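Local coordinates for protein geranyltranstransferase (Campylobacter jejuni, PDB 3NPK) that probably joins geranyl diphosphate to isopentenyl diphosphate, making farnesyl diphosphate and releasing pyrophosphate during isoprenoid biosynthesis, at residues L77-L82 and V109-N114. Sequence-based numbering, arbitrary orientation.
Sequences LIHDDL and VGDALN
I78 and H79 on helix 59-80 pack against V109, G110, D111 and L113 of helix 103-122, a buried helix-helix contact in the all-helical polyprenyl synthase fold, at the subunit interface. The first aspartate-rich motif of this family, here DDxxxxD, starts with D80 and D81 and closes with D86; in relatives its carboxylates bind the magnesium ions that hold the substrate diphosphate. The backbones come close at G110, whose CA lies 6.0 Å from the CA of I78. Glycine suits this place because the imidazole of H79 occupies the side where a CB would point, its NE2 3.5 Å from G110 CA. I78 supplies the apolar half: with CG1 beside its backbone N (chi1 -68°) and the chain extended beyond it, CD1 reaches V109 CG1 at 3.8 Å and L113 CD1 at 4.1 Å, and the I78 side chain crosses both at about a right angle. Histidine can serve two partners at once: NE2 is hydrogen-bonded to the carbonyl of I107, and ND1 to OD2 of D111 of the second subunit, a bond repeated reciprocally across the dimer. Within one chain, the D111 carboxylate stands 82° to the imidazole plane, and its OD1 meets the ring edge at H79 CE1, 3.1 Å away.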
# COMPACT_ATOMS: atom_id res chain seq x y z
N LEU A 77 3.08 -12.23 -0.37
CA LEU A 77 3.83 -13.43 -0.70
C LEU A 77 5.13 -13.09 -1.41
O LEU A 77 6.16 -13.69 -1.13
CB LEU A 77 3.00 -14.37 -1.58
CG LEU A 77 1.68 -14.85 -0.98
CD1 LEU A 77 1.02 -15.85 -1.90
CD2 LEU A 77 1.85 -15.44 0.42
N ILE A 78 5.06 -12.15 -2.35
CA ILE A 78 6.23 -11.74 -3.12
C ILE A 78 7.29 -11.15 -2.19
O ILE A 78 8.48 -11.52 -2.26
CB ILE A 78 5.84 -10.72 -4.22
CG1 ILE A 78 4.97 -11.40 -5.29
CG2 ILE A 78 7.09 -10.08 -4.85
CD1 ILE A 78 4.24 -10.43 -6.24
N HIS A 79 6.88 -10.26 -1.28
CA HIS A 79 7.85 -9.73 -0.32
C HIS A 79 8.37 -10.79 0.65
O HIS A 79 9.57 -10.84 0.93
CB HIS A 79 7.34 -8.49 0.40
CG HIS A 79 7.38 -7.25 -0.44
ND1 HIS A 79 7.15 -5.99 0.06
CD2 HIS A 79 7.66 -7.08 -1.76
CE1 HIS A 79 7.27 -5.10 -0.91
NE2 HIS A 79 7.58 -5.74 -2.03
N ASP A 80 7.48 -11.64 1.16
CA ASP A 80 7.90 -12.66 2.12
C ASP A 80 8.89 -13.65 1.50
O ASP A 80 9.76 -14.18 2.20
CB ASP A 80 6.70 -13.43 2.65
CG ASP A 80 5.78 -12.58 3.52
OD1 ASP A 80 6.07 -11.38 3.76
OD2 ASP A 80 4.75 -13.13 3.94
N ASP A 81 8.79 -13.85 0.19
CA ASP A 81 9.67 -14.80 -0.51
C ASP A 81 11.07 -14.24 -0.78
O ASP A 81 11.98 -14.99 -1.16
CB ASP A 81 9.03 -15.25 -1.84
CG ASP A 81 7.90 -16.24 -1.64
OD1 ASP A 81 7.80 -16.82 -0.54
OD2 ASP A 81 7.10 -16.44 -2.59
N LEU A 82 11.26 -12.93 -0.57
CA LEU A 82 12.55 -12.28 -0.86
C LEU A 82 13.70 -12.91 -0.10
O LEU A 82 13.52 -13.45 0.99
CB LEU A 82 12.50 -10.79 -0.52
CG LEU A 82 11.71 -9.91 -1.49
CD1 LEU A 82 11.52 -8.52 -0.87
CD2 LEU A 82 12.41 -9.81 -2.84
N VAL A 109 7.23 -4.77 -7.69
CA VAL A 109 5.95 -5.38 -8.01
C VAL A 109 5.11 -5.50 -6.74
O VAL A 109 3.92 -5.18 -6.74
CB VAL A 109 6.08 -6.76 -8.71
CG1 VAL A 109 4.74 -7.51 -8.65
CG2 VAL A 109 6.55 -6.60 -10.17
N GLY A 110 5.71 -5.95 -5.64
CA GLY A 110 4.97 -6.01 -4.39
C GLY A 110 4.47 -4.63 -3.98
O GLY A 110 3.31 -4.47 -3.57
N ASP A 111 5.33 -3.62 -4.08
CA ASP A 111 4.95 -2.25 -3.73
C ASP A 111 3.76 -1.81 -4.59
O ASP A 111 2.79 -1.23 -4.08
CB ASP A 111 6.11 -1.27 -3.94
CG ASP A 111 7.21 -1.45 -2.90
OD1 ASP A 111 7.01 -2.17 -1.90
OD2 ASP A 111 8.29 -0.87 -3.09
N ALA A 112 3.85 -2.08 -5.90
CA ALA A 112 2.76 -1.75 -6.82
C ALA A 112 1.45 -2.40 -6.42
O ALA A 112 0.40 -1.76 -6.46
CB ALA A 112 3.14 -2.12 -8.25
N LEU A 113 1.48 -3.68 -6.07
CA LEU A 113 0.25 -4.41 -5.76
C LEU A 113 -0.38 -3.92 -4.45
O LEU A 113 -1.60 -3.90 -4.32
CB LEU A 113 0.48 -5.93 -5.75
CG LEU A 113 0.74 -6.55 -7.13
CD1 LEU A 113 1.02 -8.06 -6.98
CD2 LEU A 113 -0.41 -6.29 -8.12
N ASN A 114 0.46 -3.58 -3.47
CA ASN A 114 -0.00 -3.02 -2.20
C ASN A 114 -0.81 -1.76 -2.52
O ASN A 114 -1.99 -1.64 -2.15
CB ASN A 114 1.24 -2.71 -1.35
CG ASN A 114 0.93 -2.25 0.08
OD1 ASN A 114 -0.24 -2.06 0.46
ND2 ASN A 114 1.98 -2.10 0.88